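Local structure of cytosol aminopeptidase (Staphylococcus aureus subsp. aureus, 3KZW) at residues E367-A379 and F464-H478. The protein is a cytosol (leucyl) aminopeptidase that probably uses metal ions such as manganese to remove amino acids from the N-terminus of peptides. Numbering follows the deposited sequence.
Sequences EGRLVLADAVFYA and FAASFVTHFSGQTPH. With NA (sodium ion), chain R.
Ala-373 sets its methyl over one face of the Phe-472 ring, a CH-pi contact with CB 3.6 Å from the ring centroid and 15° off the normal; His-471 CD2 lies over the opposite face. One turn earlier, Arg-369 is a knob among Phe-464, Ala-465, Phe-468 and Val-469. Its chain bends at chi3 (78°), laying the guanidinium over Ala-465, whose CB sits 3.6 Å from CZ, while NH1 reaches the edge of the Phe-464 ring and makes a weak hydrogen bond to Asn-454 O. The Phe-468 ring turns its edge to the Arg-369 carbonyl, CE1 3.5 Å from O. Val-469 spreads its methyls: CG2 packs on Arg-369 and Leu-372, CG1 on Leu-372 and Val-376. Val-376 puts CG1, anti to its backbone nitrogen, 3.6 Å from His-478 CE1 and also against Ser-473. The His-478 ring is held at both nitrogens: ND1 donates in its ring plane to Ser-473 OG, 3.0 Å away, and NE2 is hydrogen-bonded to Asp-389 OD2. Ser-473 OG in turn donates to Thr-470 O and accepts from a water; this water, a second one, Thr-470 O and Gly-474 O bind the sodium ion, in the turn just after helix 464-470. Helices 368-379 and 464-470, whose short-segment axes approach to 9.0 Å and cross at -26°, pack nearly parallel on one side of the central mixed sheet, where Leu-372 and Val-469 meet strand 386-391, in the alpha/beta catalytic domain of the cytosol aminopeptidase family.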
# COMPACT_ATOMS: atom_id res chain seq x y z
N GLU A 367 17.99 9.90 -11.21
CA GLU A 367 19.31 9.75 -11.82
C GLU A 367 19.49 10.61 -13.07
O GLU A 367 20.61 11.01 -13.41
CB GLU A 367 19.60 8.27 -12.12
CG GLU A 367 19.04 7.71 -13.45
CD GLU A 367 17.51 7.64 -13.50
OE1 GLU A 367 16.86 7.41 -12.46
OE2 GLU A 367 16.95 7.78 -14.61
N GLY A 368 18.38 10.90 -13.75
CA GLY A 368 18.39 11.63 -15.01
C GLY A 368 18.96 13.02 -14.89
O GLY A 368 19.83 13.42 -15.66
N ARG A 369 18.46 13.77 -13.91
CA ARG A 369 18.92 15.14 -13.66
C ARG A 369 20.41 15.21 -13.31
O ARG A 369 21.07 16.22 -13.56
CB ARG A 369 18.07 15.81 -12.58
CG ARG A 369 18.14 15.16 -11.20
CD ARG A 369 16.97 15.58 -10.32
NE ARG A 369 15.74 14.86 -10.67
CZ ARG A 369 14.59 14.97 -10.02
NH1 ARG A 369 14.48 15.78 -8.97
NH2 ARG A 369 13.54 14.27 -10.41
N LEU A 370 20.93 14.12 -12.74
CA LEU A 370 22.34 14.04 -12.36
C LEU A 370 23.25 13.93 -13.59
O LEU A 370 24.22 14.68 -13.70
CB LEU A 370 22.59 12.87 -11.41
CG LEU A 370 21.95 12.94 -10.01
CD1 LEU A 370 22.06 11.59 -9.32
CD2 LEU A 370 22.57 14.04 -9.15
N VAL A 371 22.92 13.02 -14.50
CA VAL A 371 23.73 12.84 -15.71
C VAL A 371 23.59 14.01 -16.67
O VAL A 371 24.54 14.36 -17.37
CB VAL A 371 23.46 11.48 -16.43
CG1 VAL A 371 23.73 10.31 -15.49
CG2 VAL A 371 22.04 11.41 -17.00
N LEU A 372 22.41 14.64 -16.69
CA LEU A 372 22.16 15.82 -17.51
C LEU A 372 22.97 17.00 -17.00
O LEU A 372 23.49 17.78 -17.80
CB LEU A 372 20.67 16.18 -17.52
CG LEU A 372 19.73 15.33 -18.37
CD1 LEU A 372 18.29 15.58 -17.96
CD2 LEU A 372 19.92 15.58 -19.87
N ALA A 373 23.09 17.12 -15.68
CA ALA A 373 23.85 18.20 -15.05
C ALA A 373 25.30 18.24 -15.54
O ALA A 373 25.80 19.31 -15.90
CB ALA A 373 23.79 18.06 -13.54
N ASP A 374 25.96 17.08 -15.55
CA ASP A 374 27.33 16.97 -16.03
C ASP A 374 27.42 17.23 -17.53
O ASP A 374 28.36 17.86 -18.00
CB ASP A 374 27.92 15.59 -15.69
CG ASP A 374 28.55 15.54 -14.30
OD1 ASP A 374 28.58 16.57 -13.59
OD2 ASP A 374 29.02 14.45 -13.91
N ALA A 375 26.42 16.74 -18.27
CA ALA A 375 26.39 16.90 -19.72
C ALA A 375 26.12 18.35 -20.13
O ALA A 375 26.73 18.85 -21.08
CB ALA A 375 25.35 15.97 -20.32
N VAL A 376 25.21 19.02 -19.42
CA VAL A 376 24.87 20.42 -19.70
C VAL A 376 26.07 21.33 -19.44
O VAL A 376 26.38 22.21 -20.25
CB VAL A 376 23.62 20.89 -18.90
CG1 VAL A 376 23.51 22.41 -18.89
CG2 VAL A 376 22.35 20.29 -19.49
N PHE A 377 26.75 21.11 -18.31
CA PHE A 377 27.94 21.89 -17.97
C PHE A 377 29.04 21.70 -19.01
O PHE A 377 29.71 22.66 -19.39
CB PHE A 377 28.45 21.54 -16.57
CG PHE A 377 29.52 22.47 -16.07
CD1 PHE A 377 29.19 23.70 -15.51
CD2 PHE A 377 30.87 22.12 -16.17
CE1 PHE A 377 30.18 24.58 -15.05
CE2 PHE A 377 31.87 22.99 -15.71
CZ PHE A 377 31.52 24.22 -15.16
N TYR A 378 29.21 20.46 -19.46
CA TYR A 378 30.18 20.15 -20.52
C TYR A 378 29.79 20.80 -21.85
O TYR A 378 30.65 21.29 -22.57
CB TYR A 378 30.33 18.63 -20.68
CG TYR A 378 31.24 18.22 -21.81
CD1 TYR A 378 32.63 18.33 -21.69
CD2 TYR A 378 30.73 17.70 -23.00
CE1 TYR A 378 33.48 17.96 -22.73
CE2 TYR A 378 31.56 17.32 -24.04
CZ TYR A 378 32.94 17.45 -23.90
OH TYR A 378 33.77 17.07 -24.92
N ALA A 379 28.50 20.79 -22.17
CA ALA A 379 28.00 21.39 -23.40
C ALA A 379 28.25 22.90 -23.44
O ALA A 379 28.53 23.47 -24.50
CB ALA A 379 26.52 21.09 -23.58
N PHE A 464 11.04 21.15 -10.04
CA PHE A 464 12.29 20.98 -9.31
C PHE A 464 13.39 20.38 -10.20
O PHE A 464 14.50 20.90 -10.26
CB PHE A 464 12.07 20.08 -8.08
CG PHE A 464 13.30 19.91 -7.22
CD1 PHE A 464 14.26 18.96 -7.54
CD2 PHE A 464 13.49 20.70 -6.10
CE1 PHE A 464 15.39 18.80 -6.75
CE2 PHE A 464 14.62 20.54 -5.30
CZ PHE A 464 15.57 19.59 -5.63
N ALA A 465 13.06 19.28 -10.88
CA ALA A 465 13.99 18.62 -11.79
C ALA A 465 14.52 19.57 -12.86
O ALA A 465 15.72 19.58 -13.16
CB ALA A 465 13.34 17.41 -12.42
N ALA A 466 13.62 20.37 -13.43
CA ALA A 466 13.97 21.35 -14.46
C ALA A 466 14.92 22.41 -13.90
O ALA A 466 15.90 22.78 -14.56
CB ALA A 466 12.72 22.00 -15.01
N SER A 467 14.62 22.88 -12.69
CA SER A 467 15.46 23.85 -12.00
C SER A 467 16.86 23.30 -11.75
O SER A 467 17.85 24.01 -11.89
CB SER A 467 14.82 24.25 -10.67
OG SER A 467 15.61 25.21 -9.98
N PHE A 468 16.93 22.02 -11.40
CA PHE A 468 18.20 21.34 -11.15
C PHE A 468 19.06 21.27 -12.41
O PHE A 468 20.24 21.59 -12.38
CB PHE A 468 17.96 19.94 -10.58
CG PHE A 468 19.21 19.27 -10.08
CD1 PHE A 468 20.00 18.51 -10.93
CD2 PHE A 468 19.59 19.40 -8.75
CE1 PHE A 468 21.16 17.88 -10.47
CE2 PHE A 468 20.75 18.77 -8.28
CZ PHE A 468 21.53 18.01 -9.14
N VAL A 469 18.45 20.84 -13.52
CA VAL A 469 19.15 20.71 -14.80
C VAL A 469 19.59 22.07 -15.36
O VAL A 469 20.74 22.23 -15.77
CB VAL A 469 18.30 19.92 -15.83
CG1 VAL A 469 18.96 19.91 -17.20
CG2 VAL A 469 18.06 18.50 -15.34
N THR A 470 18.67 23.04 -15.36
CA THR A 470 18.94 24.36 -15.97
C THR A 470 19.91 25.21 -15.15
O THR A 470 20.38 26.25 -15.63
CB THR A 470 17.65 25.16 -16.22
OG1 THR A 470 16.89 25.25 -15.01
CG2 THR A 470 16.80 24.49 -17.30
N HIS A 471 20.19 24.79 -13.93
CA HIS A 471 21.16 25.46 -13.06
C HIS A 471 22.56 25.42 -13.65
O HIS A 471 23.33 26.36 -13.51
CB HIS A 471 21.15 24.82 -11.67
CG HIS A 471 22.25 25.30 -10.76
ND1 HIS A 471 22.16 26.48 -10.05
CD2 HIS A 471 23.45 24.76 -10.45
CE1 HIS A 471 23.26 26.64 -9.33
NE2 HIS A 471 24.06 25.62 -9.56
N PHE A 472 22.88 24.32 -14.33
CA PHE A 472 24.24 24.04 -14.79
C PHE A 472 24.62 24.73 -16.11
O PHE A 472 25.77 24.61 -16.57
CB PHE A 472 24.47 22.53 -14.86
CG PHE A 472 24.55 21.88 -13.51
CD1 PHE A 472 23.39 21.52 -12.82
CD2 PHE A 472 25.78 21.64 -12.91
CE1 PHE A 472 23.46 20.93 -11.56
CE2 PHE A 472 25.86 21.04 -11.66
CZ PHE A 472 24.70 20.68 -10.98
N SER A 473 23.67 25.45 -16.70
CA SER A 473 23.93 26.19 -17.93
C SER A 473 24.35 27.63 -17.66
O SER A 473 24.79 28.34 -18.58
CB SER A 473 22.69 26.17 -18.83
OG SER A 473 21.57 26.71 -18.15
N GLY A 474 24.24 28.06 -16.40
CA GLY A 474 24.53 29.43 -16.03
C GLY A 474 23.48 30.37 -16.59
O GLY A 474 22.28 30.17 -16.37
N GLN A 475 23.92 31.38 -17.33
CA GLN A 475 23.02 32.35 -17.95
C GLN A 475 22.75 32.05 -19.42
O GLN A 475 21.99 32.77 -20.08
CB GLN A 475 23.54 33.78 -17.76
CG GLN A 475 23.60 34.24 -16.31
CD GLN A 475 22.25 34.19 -15.61
OE1 GLN A 475 21.35 34.98 -15.90
NE2 GLN A 475 22.10 33.24 -14.69
N THR A 476 23.36 30.98 -19.93
CA THR A 476 23.15 30.53 -21.31
C THR A 476 21.69 30.12 -21.52
O THR A 476 21.14 29.38 -20.71
CB THR A 476 24.07 29.34 -21.65
OG1 THR A 476 25.42 29.67 -21.32
CG2 THR A 476 23.98 28.97 -23.13
N PRO A 477 21.05 30.63 -22.60
CA PRO A 477 19.69 30.23 -22.95
C PRO A 477 19.53 28.71 -22.95
O PRO A 477 20.24 28.01 -23.66
CB PRO A 477 19.53 30.80 -24.37
CG PRO A 477 20.35 32.03 -24.35
CD PRO A 477 21.54 31.72 -23.48
N HIS A 478 18.59 28.23 -22.14
CA HIS A 478 18.42 26.80 -21.91
C HIS A 478 16.94 26.42 -21.95
O HIS A 478 16.12 27.01 -21.24
CB HIS A 478 19.01 26.43 -20.54
CG HIS A 478 19.16 24.95 -20.31
ND1 HIS A 478 20.12 24.43 -19.47
CD2 HIS A 478 18.47 23.89 -20.80
CE1 HIS A 478 20.01 23.11 -19.44
NE2 HIS A 478 19.02 22.76 -20.25
NA NA R . 20.30 28.69 -15.90
O HOH W 1 20.35 29.08 -18.17
O HOH W 2 20.78 29.18 -13.61